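Local structure of dihydrolipoyl dehydrogenase (Elizabethkingia anophelis NUHP1, 6UZI) at residues Thr173-Leu178 and Tyr274-Val279; His184-Gly189 and Val256-Lys261; Gly190-Leu195 and Lys216-Met221; Lys227-Thr232 and Val359-Glu364. The protein probably catalyses the NAD+-dependent oxidation of protein-bound dihydrolipoyl groups to lipoyl groups, using one FAD per subunit and a redox-active disulfide. All blocks are in the same frame, centred on the assembly; numbering follows the deposited sequence.

Contact 1. Residues Thr173-Leu178 and Tyr274-Val279; sequences TEALNL and YCLVSV
In the Rossmann-type domain that probably binds NAD(+), Ala175 and Leu178 cover Leu276 and Tyr274 on strand 274-277, which lies between strands 169-170 and 184-188 of a parallel sheet. The contact is buried and apolar. At Ala175, where the backbones come nearest with 7.0 Å between its CA and that of Leu276, the single methyl CB meets Leu276 CD1 at 4.0 Å. Leu276 places CG anti to its backbone N (chi1 163°), which swings the branched end toward that methyl. At the far end of the type I turn from Ala175 to Leu178, Leu178 CD2 comes to 4.1 Å from Tyr274 CE1, the two side chains sliding past each other in opposite directions. Asn177 N bonds Glu174 O at 2.7 Å, where the helix gives way to the turn. The polar end of Tyr274 is held outside the contact, its OH hydrogen-bonded to Glu180 and its ring in a cation-pi contact with Arg168. Helix 192-203 packs alongside: Leu197 touches both Ala175 and Leu276, and Tyr201 OH bonds the carbonyl of Ala175. A short helix and turn laid with helix 192-203 over a parallel strand give the layered alpha/beta packing of a Rossmann fold.

Contact 2. Residues His184-Gly189 and Val256-Lys261; sequences HLIVIG and VKVTAK
Val258 fits between Ile186 and Ile188, and around its two methyls the packing is close. Ile188 meets it tip to tip, with CD1 3.6 Å from Val258 CG1 and 3.7 Å from Val258 CG2. Ile186 instead slides past Val258 in the opposite direction, touching CG2 of the valine through both its own CG2 and its CD1, the latter at 4.0 Å. Ile186 has CG1 anti to the carbonyl carbon (chi1 -56°), and the extended chain beyond it carries CD1 across to the facing strand, 4.1 Å from Val256 O. Strand 184-188 belongs to the parallel sheet of the Rossmann-type domain, whereas strand 256-261 is the middle of a three-stranded antiparallel meander. As in related flavoprotein disulfide reductases, this meander packs on the sheet in the crossover that leads to strand 274-277. The axes of the two segments pass 9.3 Å apart at 38°, a face-to-face packing of separate sheets. Val246 and Val249 of strand 245-252 add to the apolar layer around Val258. The far face of the meander is looser and more polar: Lys257 turns away from strand 184-188, and Thr259 is partly exposed. At the end of the strand Lys261 is exposed, its NZ in a salt bridge to Asp267.

Contact 3. Residues Gly190-Leu195 and Lys216-Met221; sequences GGVIGL and KIIPGM. With FAD (flavin-adenine dinucleotide), chain E; EDO (1,2-ethanediol), chain H.
Gly190 N donates a hydrogen bond of 2.6 Å to O2 of a 1,2-ethanediol, with an N-H...O angle of 162°. The diol, probably from the crystallisation liquor, sits at the glycine-rich turn of a Rossmann-type GxGxxG motif (Gly189, Gly191 and Gly194), where NAD(+) is predicted to bind. Gly191 is the N-cap of helix 192-203, with its own amide bonded to Ser278 O. From the first turn of this helix, Leu195 points at the irregular segment 216-221, which follows strand 207-211, and Val192 touches it with CG2. Ile218 supplies the common surface: its CG2 lies 4.0 Å from Val192 CG2 and 3.8 Å from Leu195 CD1. With CG1 placed between the backbone N and the carbonyl carbon (chi1 52°), Ile218 has CG2 directed at the helix. The leucine crosses the isoleucine at about a right angle, and the same CD1 also reaches Ile217 CD1 at 4.2 Å. Leu229 of helix 223-236 packs on Leu195, Ile217 and Ile218, adding to the apolar cluster. Elsewhere on the helix, Ile193 turns to the cofactor and lies against the dimethylbenzene end of the flavin, where its CD1 is 3.5 Å from FAD C8M and its CG2 3.8 Å from FAD C7M.

Contact 4. Residues Lys227-Thr232 and Val359-Glu364; sequences KELQKT and VYTWPE. With FAD (flavin-adenine dinucleotide), chain E.
Segment 227-232 of helix 223-236 runs past the connection 359-364, whose chain bends at a cis peptide before Pro363, and the backbones are nearest where Thr232 CA lies 8.1 Å from Pro363 CA. This connection joins antiparallel strands 357-359 and 364-369 of the dimerisation domain, so the contact ties the NAD-binding region to the interface domain. Thr232 reaches to the CD corner of the Pro363 ring: OG1 of the threonine is 3.5 Å from CD of the proline, and its CG2 is 4.1 Å from the same carbon. Placed anti to the backbone N (chi1 179°), Thr232 OG1 is also hydrogen-bonded to Asp402 and Gln236, which satisfy this buried hydroxyl beside the apolar ring. One turn earlier on the helix, Leu229 crosses Thr361 at a slant and brings CD1 to 3.6 Å from Thr361 OG1. That hydroxyl donates to Pro363 O at 3.0 Å, with a C=O...OG1 angle of 156° and the donor tilted 22° from the carbonyl plane. The bond spans the cis proline and ties the bend together. On the dimer side, Glu364 forms a salt bridge with Arg425 of the second subunit, and Tyr360 OH bonds Pro454 O of that subunit. Tyr360 also borders the flavin, with its CE2 near FAD O4.

How the contacts relate
All four contacts rest mainly on buried side chains, but they serve different layers of the fold. Contacts 1 and 2 pack against neighbouring strands of one parallel sheet, joined by a probable hydrogen bond from Leu276 N to Ile186 O, and contacts 1, 2 and 3 are essentially apolar between their segments. Contact 3 begins where strand 184-188 of contact 2 ends, and Leu276 and Ser278 of contact 1 pack on its Gly194. Contact 4 adjoins contact 3 through Leu229 and Val359, yet it alone links two family domains and reaches the second subunit; its chemistry is correspondingly more polar, with hydroxyls set against carbon. Contacts 3 and 4 each also touch the flavin.

Contact 1. Residues Thr173-Leu178 and Tyr274-Val279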
# COMPACT_ATOMS: atom_id res chain seq x y z
N THR A 173 5.94 23.53 13.56
CA THR A 173 5.77 23.14 14.95
C THR A 173 4.45 23.67 15.50
O THR A 173 3.65 22.91 16.06
CB THR A 173 6.94 23.64 15.80
OG1 THR A 173 8.14 22.98 15.38
CG2 THR A 173 6.69 23.36 17.27
N GLU A 174 4.20 24.96 15.32
CA GLU A 174 2.97 25.53 15.85
C GLU A 174 1.78 25.18 14.96
O GLU A 174 0.67 24.99 15.46
CB GLU A 174 3.10 27.05 16.02
CG GLU A 174 4.19 27.49 17.00
CD GLU A 174 5.59 27.49 16.40
OE1 GLU A 174 5.73 27.81 15.19
OE2 GLU A 174 6.56 27.15 17.12
N ALA A 175 2.01 25.04 13.65
CA ALA A 175 0.94 24.69 12.73
C ALA A 175 0.29 23.37 13.10
O ALA A 175 -0.90 23.15 12.82
CB ALA A 175 1.47 24.64 11.29
N LEU A 176 1.04 22.47 13.71
CA LEU A 176 0.51 21.21 14.21
C LEU A 176 -0.30 21.38 15.49
O LEU A 176 -0.84 20.39 15.99
CB LEU A 176 1.66 20.23 14.45
CG LEU A 176 2.41 19.72 13.21
CD1 LEU A 176 3.74 19.13 13.62
CD2 LEU A 176 1.59 18.67 12.47
N ASN A 177 -0.42 22.60 16.02
CA ASN A 177 -1.09 22.83 17.30
C ASN A 177 -2.09 23.98 17.22
O ASN A 177 -2.37 24.63 18.24
CB ASN A 177 -0.06 23.09 18.40
CG ASN A 177 0.71 21.84 18.80
OD1 ASN A 177 0.12 20.80 19.06
ND2 ASN A 177 2.03 21.94 18.80
N LEU A 178 -2.68 24.22 16.05
CA LEU A 178 -3.61 25.33 15.89
C LEU A 178 -4.85 25.14 16.77
O LEU A 178 -5.30 24.02 17.01
CB LEU A 178 -4.06 25.47 14.43
CG LEU A 178 -3.00 25.89 13.41
CD1 LEU A 178 -3.67 26.26 12.12
CD2 LEU A 178 -2.13 27.02 13.92
N TYR A 274 -3.56 33.20 8.90
CA TYR A 274 -2.45 32.38 9.37
C TYR A 274 -1.42 32.25 8.25
O TYR A 274 -1.79 32.08 7.08
CB TYR A 274 -2.90 30.98 9.80
CG TYR A 274 -3.59 30.96 11.13
CD1 TYR A 274 -2.86 30.88 12.31
CD2 TYR A 274 -4.97 31.04 11.22
CE1 TYR A 274 -3.48 30.88 13.56
CE2 TYR A 274 -5.61 31.04 12.46
CZ TYR A 274 -4.86 30.96 13.62
OH TYR A 274 -5.49 30.96 14.84
N CYS A 275 -0.14 32.33 8.60
CA CYS A 275 0.95 32.19 7.64
C CYS A 275 1.96 31.17 8.14
O CYS A 275 2.56 31.36 9.20
CB CYS A 275 1.63 33.53 7.38
SG CYS A 275 3.02 33.33 6.25
N LEU A 276 2.17 30.12 7.35
CA LEU A 276 3.10 29.04 7.65
C LEU A 276 4.33 29.15 6.76
O LEU A 276 4.22 29.16 5.53
CB LEU A 276 2.42 27.68 7.47
CG LEU A 276 3.26 26.40 7.35
CD1 LEU A 276 4.02 26.08 8.63
CD2 LEU A 276 2.34 25.24 6.99
N VAL A 277 5.50 29.23 7.39
CA VAL A 277 6.78 29.35 6.69
C VAL A 277 7.41 27.97 6.55
O VAL A 277 7.84 27.37 7.54
CB VAL A 277 7.71 30.32 7.42
CG1 VAL A 277 8.99 30.50 6.64
CG2 VAL A 277 7.01 31.64 7.67
N SER A 278 7.47 27.46 5.33
CA SER A 278 8.03 26.15 5.03
C SER A 278 9.08 26.31 3.93
O SER A 278 8.84 25.98 2.77
CB SER A 278 6.94 25.16 4.61
OG SER A 278 5.96 25.06 5.62
N VAL A 279 10.22 26.88 4.29
CA VAL A 279 11.28 27.18 3.34
C VAL A 279 12.44 26.20 3.45
O VAL A 279 13.54 26.51 2.98
CB VAL A 279 11.77 28.63 3.47
CG1 VAL A 279 10.69 29.59 3.00
CG2 VAL A 279 12.19 28.92 4.90

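Contact 2. Residues His184-Gly189 and Val256-Lys261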
# COMPACT_ATOMS: atom_id res chain seq x y z
N HIS A 184 -7.95 31.55 6.00
CA HIS A 184 -7.08 31.59 4.83
C HIS A 184 -5.65 31.36 5.29
O HIS A 184 -5.05 32.25 5.91
CB HIS A 184 -7.21 32.92 4.09
CG HIS A 184 -6.46 32.97 2.80
ND1 HIS A 184 -6.40 34.09 2.00
CD2 HIS A 184 -5.74 32.02 2.15
CE1 HIS A 184 -5.68 33.84 0.92
NE2 HIS A 184 -5.27 32.58 0.99
N LEU A 185 -5.10 30.18 4.99
CA LEU A 185 -3.74 29.84 5.36
C LEU A 185 -2.82 30.15 4.18
O LEU A 185 -3.04 29.66 3.07
CB LEU A 185 -3.62 28.37 5.74
CG LEU A 185 -2.20 27.84 6.03
CD1 LEU A 185 -1.63 28.50 7.28
CD2 LEU A 185 -2.17 26.32 6.16
N ILE A 186 -1.81 30.98 4.43
CA ILE A 186 -0.77 31.27 3.44
C ILE A 186 0.44 30.41 3.75
O ILE A 186 0.86 30.31 4.91
CB ILE A 186 -0.40 32.77 3.44
CG1 ILE A 186 -1.63 33.63 3.19
CG2 ILE A 186 0.62 33.07 2.34
CD1 ILE A 186 -1.34 35.10 3.33
N VAL A 187 0.99 29.75 2.73
CA VAL A 187 2.20 28.96 2.88
C VAL A 187 3.31 29.66 2.10
O VAL A 187 3.17 29.90 0.90
CB VAL A 187 2.01 27.51 2.39
CG1 VAL A 187 3.30 26.73 2.51
CG2 VAL A 187 0.91 26.83 3.17
N ILE A 188 4.38 30.03 2.81
CA ILE A 188 5.56 30.68 2.23
C ILE A 188 6.64 29.62 2.04
O ILE A 188 7.07 28.99 3.01
CB ILE A 188 6.09 31.81 3.13
CG1 ILE A 188 5.00 32.82 3.52
CG2 ILE A 188 7.25 32.51 2.45
CD1 ILE A 188 4.36 33.49 2.35
N GLY A 189 7.05 29.39 0.80
CA GLY A 189 8.11 28.41 0.69
C GLY A 189 7.66 27.10 0.07
O GLY A 189 6.49 26.70 0.19
N VAL A 256 -2.30 38.54 8.38
CA VAL A 256 -0.93 38.51 7.90
C VAL A 256 -0.93 38.97 6.45
O VAL A 256 -1.75 38.50 5.65
CB VAL A 256 -0.31 37.11 8.04
CG1 VAL A 256 1.12 37.14 7.58
CG2 VAL A 256 -0.41 36.64 9.49
N LYS A 257 -0.02 39.88 6.11
CA LYS A 257 0.10 40.42 4.77
C LYS A 257 1.45 40.03 4.20
O LYS A 257 2.50 40.39 4.75
CB LYS A 257 -0.08 41.94 4.78
CG LYS A 257 -0.13 42.57 3.40
CD LYS A 257 -0.67 43.98 3.46
CE LYS A 257 0.30 44.98 2.87
NZ LYS A 257 -0.37 46.29 2.67
N VAL A 258 1.45 39.30 3.08
CA VAL A 258 2.67 38.84 2.43
C VAL A 258 2.85 39.67 1.17
O VAL A 258 2.00 39.64 0.27
CB VAL A 258 2.59 37.34 2.11
CG1 VAL A 258 3.80 36.88 1.32
CG2 VAL A 258 2.43 36.52 3.38
N THR A 259 3.95 40.41 1.09
CA THR A 259 4.26 41.24 -0.07
C THR A 259 5.40 40.61 -0.86
O THR A 259 6.35 40.10 -0.26
CB THR A 259 4.61 42.69 0.31
OG1 THR A 259 5.71 42.71 1.24
CG2 THR A 259 3.42 43.39 0.92
N ALA A 260 5.30 40.64 -2.19
CA ALA A 260 6.26 39.95 -3.04
C ALA A 260 6.23 40.55 -4.45
O ALA A 260 5.41 41.42 -4.76
CB ALA A 260 5.97 38.45 -3.09
N LYS A 261 7.11 40.04 -5.31
CA LYS A 261 7.13 40.40 -6.72
C LYS A 261 7.13 39.11 -7.53
O LYS A 261 7.77 38.13 -7.15
CB LYS A 261 8.33 41.28 -7.09
CG LYS A 261 8.19 42.70 -6.60
CD LYS A 261 9.31 43.59 -7.13
CE LYS A 261 9.16 45.04 -6.65
NZ LYS A 261 7.99 45.74 -7.26

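Contact 3. Residues Gly190-Leu195 and Lys216-Met221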
# COMPACT_ATOMS: atom_id res chain seq x y z
N GLY A 190 8.57 26.46 -0.65
CA GLY A 190 8.21 25.21 -1.31
C GLY A 190 8.59 23.92 -0.62
O GLY A 190 8.74 22.89 -1.29
N GLY A 191 8.69 23.90 0.71
CA GLY A 191 9.01 22.66 1.38
C GLY A 191 7.83 21.70 1.36
O GLY A 191 6.67 22.10 1.26
N VAL A 192 8.15 20.41 1.47
CA VAL A 192 7.13 19.35 1.50
C VAL A 192 6.18 19.56 2.67
O VAL A 192 4.97 19.31 2.56
CB VAL A 192 7.80 17.97 1.52
CG1 VAL A 192 6.77 16.88 1.61
CG2 VAL A 192 8.58 17.78 0.24
N ILE A 193 6.71 20.02 3.80
CA ILE A 193 5.91 20.24 5.00
C ILE A 193 4.76 21.19 4.70
O ILE A 193 3.62 20.97 5.14
CB ILE A 193 6.81 20.79 6.12
CG1 ILE A 193 7.87 19.76 6.50
CG2 ILE A 193 5.97 21.16 7.31
CD1 ILE A 193 8.93 20.30 7.45
N GLY A 194 5.03 22.27 3.97
CA GLY A 194 3.97 23.21 3.65
C GLY A 194 2.84 22.57 2.86
O GLY A 194 1.66 22.79 3.15
N LEU A 195 3.18 21.76 1.85
CA LEU A 195 2.15 21.09 1.06
C LEU A 195 1.36 20.08 1.90
O LEU A 195 0.15 19.94 1.71
CB LEU A 195 2.77 20.38 -0.14
CG LEU A 195 3.46 21.22 -1.21
CD1 LEU A 195 4.07 20.33 -2.28
CD2 LEU A 195 2.46 22.19 -1.83
N LYS A 216 8.28 25.40 -9.78
CA LYS A 216 7.43 24.22 -9.74
C LYS A 216 7.51 23.68 -8.32
O LYS A 216 8.51 23.87 -7.63
CB LYS A 216 7.84 23.17 -10.78
CG LYS A 216 9.32 22.84 -10.76
CD LYS A 216 9.71 21.94 -11.92
CE LYS A 216 11.15 21.42 -11.72
NZ LYS A 216 11.59 20.39 -12.71
N ILE A 217 6.46 22.98 -7.89
CA ILE A 217 6.47 22.42 -6.54
C ILE A 217 7.27 21.12 -6.52
O ILE A 217 7.47 20.47 -7.55
CB ILE A 217 5.03 22.22 -6.03
CG1 ILE A 217 4.29 21.17 -6.85
CG2 ILE A 217 4.27 23.55 -6.05
CD1 ILE A 217 2.93 20.81 -6.31
N ILE A 218 7.69 20.73 -5.32
CA ILE A 218 8.60 19.60 -5.05
C ILE A 218 9.63 19.47 -6.18
O ILE A 218 9.65 18.46 -6.89
CB ILE A 218 7.83 18.29 -4.80
CG1 ILE A 218 6.81 17.98 -5.90
CG2 ILE A 218 7.15 18.34 -3.45
CD1 ILE A 218 6.33 16.56 -5.93
N PRO A 219 10.48 20.48 -6.38
CA PRO A 219 11.38 20.47 -7.54
C PRO A 219 12.49 19.43 -7.50
O PRO A 219 13.11 19.19 -8.54
CB PRO A 219 11.96 21.89 -7.53
CG PRO A 219 11.93 22.28 -6.09
CD PRO A 219 10.67 21.68 -5.54
N GLY A 220 12.75 18.80 -6.36
CA GLY A 220 13.79 17.80 -6.31
C GLY A 220 13.38 16.43 -6.79
O GLY A 220 14.21 15.53 -6.88
N MET A 221 12.11 16.26 -7.13
CA MET A 221 11.58 14.99 -7.57
C MET A 221 11.42 15.02 -9.09
O MET A 221 11.75 16.00 -9.76
CB MET A 221 10.27 14.69 -6.85
CG MET A 221 10.41 14.67 -5.34
SD MET A 221 9.00 13.95 -4.47
CE MET A 221 9.24 12.22 -4.87
PA FAD E . 16.24 14.88 14.53
O1A FAD E . 15.00 14.08 14.38
O2A FAD E . 16.07 16.21 13.78
O5B FAD E . 16.42 15.26 16.07
C5B FAD E . 17.74 15.15 16.63
C4B FAD E . 17.63 15.36 18.12
O4B FAD E . 18.88 15.87 18.63
C3B FAD E . 16.54 16.33 18.59
O3B FAD E . 15.59 15.61 19.36
C2B FAD E . 17.29 17.35 19.47
O2B FAD E . 16.56 17.70 20.64
C1B FAD E . 18.58 16.59 19.80
N9A FAD E . 19.73 17.44 20.09
C8A FAD E . 20.26 18.41 19.28
N7A FAD E . 21.34 18.98 19.77
C5A FAD E . 21.53 18.33 20.99
C6A FAD E . 22.50 18.47 21.99
N6A FAD E . 23.55 19.30 21.91
N1A FAD E . 22.39 17.68 23.09
C2A FAD E . 21.37 16.82 23.16
N3A FAD E . 20.40 16.60 22.27
C4A FAD E . 20.53 17.39 21.20
N1 FAD E . 10.91 12.82 7.19
C2 FAD E . 10.48 11.69 6.59
O2 FAD E . 11.26 10.80 6.26
N3 FAD E . 9.12 11.50 6.37
C4 FAD E . 8.11 12.39 6.70
O4 FAD E . 6.94 12.12 6.46
C4X FAD E . 8.58 13.59 7.34
N5 FAD E . 7.70 14.47 7.72
C5X FAD E . 8.16 15.59 8.38
C6 FAD E . 7.23 16.52 8.85
C7 FAD E . 7.63 17.63 9.58
C7M FAD E . 6.59 18.60 10.09
C8 FAD E . 8.99 17.83 9.85
C8M FAD E . 9.46 18.99 10.70
C9 FAD E . 9.93 16.92 9.37
C9A FAD E . 9.53 15.81 8.64
N10 FAD E . 10.44 14.84 8.19
C10 FAD E . 10.00 13.72 7.54
C1' FAD E . 11.88 15.00 8.45
C2' FAD E . 12.35 14.19 9.65
O2' FAD E . 11.84 14.75 10.87
C3' FAD E . 13.87 14.10 9.70
O3' FAD E . 14.38 13.81 8.41
C4' FAD E . 14.37 13.03 10.68
O4' FAD E . 13.75 13.28 11.95
C5' FAD E . 15.88 12.99 10.81
O5' FAD E . 16.14 13.00 12.22
P FAD E . 17.62 12.86 12.90
O1P FAD E . 17.84 11.63 13.68
O2P FAD E . 18.76 13.13 11.94
O3P FAD E . 17.49 14.13 13.86
C1 EDO H . 12.39 28.65 -1.81
O1 EDO H . 12.26 30.04 -1.54
C2 EDO H . 12.26 27.88 -0.50
O2 EDO H . 11.07 27.09 -0.52

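Contact 4. Residues Lys227-Thr232 and Val359-Glu364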
# COMPACT_ATOMS: atom_id res chain seq x y z
N LYS A 227 4.46 18.06 -11.91
CA LYS A 227 3.31 18.46 -12.71
C LYS A 227 2.02 17.85 -12.17
O LYS A 227 1.03 18.56 -11.97
CB LYS A 227 3.56 18.04 -14.17
CG LYS A 227 2.56 18.54 -15.18
CD LYS A 227 3.12 18.38 -16.59
CE LYS A 227 2.02 18.40 -17.64
NZ LYS A 227 1.19 17.16 -17.58
N GLU A 228 2.02 16.54 -11.92
CA GLU A 228 0.81 15.86 -11.48
C GLU A 228 0.39 16.28 -10.07
O GLU A 228 -0.82 16.35 -9.79
CB GLU A 228 1.02 14.35 -11.55
CG GLU A 228 1.13 13.86 -12.97
CD GLU A 228 -0.20 13.91 -13.70
OE1 GLU A 228 -1.24 13.71 -13.04
OE2 GLU A 228 -0.21 14.16 -14.92
N LEU A 229 1.34 16.55 -9.18
CA LEU A 229 0.95 16.97 -7.83
C LEU A 229 0.28 18.34 -7.85
O LEU A 229 -0.77 18.53 -7.23
CB LEU A 229 2.16 16.98 -6.89
CG LEU A 229 1.84 17.30 -5.42
CD1 LEU A 229 0.81 16.33 -4.85
CD2 LEU A 229 3.10 17.31 -4.57
N GLN A 230 0.85 19.29 -8.59
CA GLN A 230 0.20 20.59 -8.68
C GLN A 230 -1.16 20.48 -9.33
O GLN A 230 -2.11 21.16 -8.92
CB GLN A 230 1.09 21.59 -9.43
CG GLN A 230 0.58 23.03 -9.33
CD GLN A 230 1.36 24.00 -10.20
OE1 GLN A 230 2.45 23.69 -10.68
NE2 GLN A 230 0.80 25.18 -10.41
N LYS A 231 -1.29 19.61 -10.33
CA LYS A 231 -2.57 19.40 -11.01
C LYS A 231 -3.65 18.89 -10.05
O LYS A 231 -4.79 19.37 -10.07
CB LYS A 231 -2.38 18.44 -12.18
CG LYS A 231 -3.63 18.14 -12.97
CD LYS A 231 -3.31 17.15 -14.09
CE LYS A 231 -4.52 16.27 -14.39
NZ LYS A 231 -4.28 15.27 -15.48
N THR A 232 -3.30 17.93 -9.18
CA THR A 232 -4.31 17.35 -8.30
C THR A 232 -4.58 18.26 -7.11
O THR A 232 -5.72 18.37 -6.65
CB THR A 232 -3.89 15.94 -7.85
OG1 THR A 232 -4.88 15.38 -6.97
CG2 THR A 232 -2.55 15.94 -7.12
N VAL A 359 5.97 11.95 -0.32
CA VAL A 359 5.12 13.08 0.04
C VAL A 359 3.78 12.51 0.48
O VAL A 359 3.15 11.76 -0.27
CB VAL A 359 4.95 14.06 -1.12
CG1 VAL A 359 4.18 15.29 -0.66
CG2 VAL A 359 6.31 14.45 -1.70
N TYR A 360 3.34 12.86 1.69
CA TYR A 360 2.17 12.21 2.27
C TYR A 360 0.87 12.96 2.02
O TYR A 360 -0.05 12.87 2.84
CB TYR A 360 2.40 11.99 3.76
CG TYR A 360 3.46 10.95 4.04
CD1 TYR A 360 3.11 9.63 4.33
CD2 TYR A 360 4.81 11.27 3.99
CE1 TYR A 360 4.07 8.68 4.58
CE2 TYR A 360 5.78 10.32 4.24
CZ TYR A 360 5.41 9.03 4.54
OH TYR A 360 6.38 8.08 4.78
N THR A 361 0.74 13.63 0.88
CA THR A 361 -0.55 14.16 0.47
C THR A 361 -1.45 13.01 0.02
O THR A 361 -1.09 11.83 0.11
CB THR A 361 -0.37 15.20 -0.64
OG1 THR A 361 0.40 14.63 -1.70
CG2 THR A 361 0.35 16.40 -0.12
N TRP A 362 -2.64 13.34 -0.46
CA TRP A 362 -3.54 12.36 -1.05
C TRP A 362 -4.00 12.84 -2.42
O TRP A 362 -4.80 13.80 -2.50
CB TRP A 362 -4.74 12.07 -0.15
CG TRP A 362 -5.49 10.83 -0.57
CD1 TRP A 362 -6.72 10.78 -1.16
CD2 TRP A 362 -5.04 9.47 -0.46
NE1 TRP A 362 -7.07 9.47 -1.41
CE2 TRP A 362 -6.06 8.65 -0.99
CE3 TRP A 362 -3.88 8.87 0.05
CZ2 TRP A 362 -5.95 7.26 -1.03
CZ3 TRP A 362 -3.78 7.49 0.00
CH2 TRP A 362 -4.81 6.70 -0.53
N PRO A 363 -3.58 12.19 -3.52
CA PRO A 363 -2.78 10.96 -3.57
C PRO A 363 -1.37 11.10 -3.01
O PRO A 363 -0.82 12.20 -2.99
CB PRO A 363 -2.72 10.64 -5.06
CG PRO A 363 -2.83 11.97 -5.71
CD PRO A 363 -3.81 12.73 -4.87
N GLU A 364 -0.81 10.00 -2.53
CA GLU A 364 0.57 10.01 -2.07
C GLU A 364 1.52 10.10 -3.26
O GLU A 364 1.20 9.69 -4.38
CB GLU A 364 0.85 8.76 -1.24
CG GLU A 364 0.25 8.81 0.16
CD GLU A 364 0.11 7.43 0.80
OE1 GLU A 364 0.47 6.42 0.15
OE2 GLU A 364 -0.35 7.36 1.96
PA FAD E . 16.24 14.88 14.53
O1A FAD E . 15.00 14.08 14.38
O2A FAD E . 16.07 16.21 13.78
O5B FAD E . 16.42 15.26 16.07
C5B FAD E . 17.74 15.15 16.63
C4B FAD E . 17.63 15.36 18.12
O4B FAD E . 18.88 15.87 18.63
C3B FAD E . 16.54 16.33 18.59
O3B FAD E . 15.59 15.61 19.36
C2B FAD E . 17.29 17.35 19.47
O2B FAD E . 16.56 17.70 20.64
C1B FAD E . 18.58 16.59 19.80
N9A FAD E . 19.73 17.44 20.09
C8A FAD E . 20.26 18.41 19.28
N7A FAD E . 21.34 18.98 19.77
C5A FAD E . 21.53 18.33 20.99
C6A FAD E . 22.50 18.47 21.99
N6A FAD E . 23.55 19.30 21.91
N1A FAD E . 22.39 17.68 23.09
C2A FAD E . 21.37 16.82 23.16
N3A FAD E . 20.40 16.60 22.27
C4A FAD E . 20.53 17.39 21.20
N1 FAD E . 10.91 12.82 7.19
C2 FAD E . 10.48 11.69 6.59
O2 FAD E . 11.26 10.80 6.26
N3 FAD E . 9.12 11.50 6.37
C4 FAD E . 8.11 12.39 6.70
O4 FAD E . 6.94 12.12 6.46
C4X FAD E . 8.58 13.59 7.34
N5 FAD E . 7.70 14.47 7.72
C5X FAD E . 8.16 15.59 8.38
C6 FAD E . 7.23 16.52 8.85
C7 FAD E . 7.63 17.63 9.58
C7M FAD E . 6.59 18.60 10.09
C8 FAD E . 8.99 17.83 9.85
C8M FAD E . 9.46 18.99 10.70
C9 FAD E . 9.93 16.92 9.37
C9A FAD E . 9.53 15.81 8.64
N10 FAD E . 10.44 14.84 8.19
C10 FAD E . 10.00 13.72 7.54
C1' FAD E . 11.88 15.00 8.45
C2' FAD E . 12.35 14.19 9.65
O2' FAD E . 11.84 14.75 10.87
C3' FAD E . 13.87 14.10 9.70
O3' FAD E . 14.38 13.81 8.41
C4' FAD E . 14.37 13.03 10.68
O4' FAD E . 13.75 13.28 11.95
C5' FAD E . 15.88 12.99 10.81
O5' FAD E . 16.14 13.00 12.22
P FAD E . 17.62 12.86 12.90
O1P FAD E . 17.84 11.63 13.68
O2P FAD E . 18.76 13.13 11.94
O3P FAD E . 17.49 14.13 13.86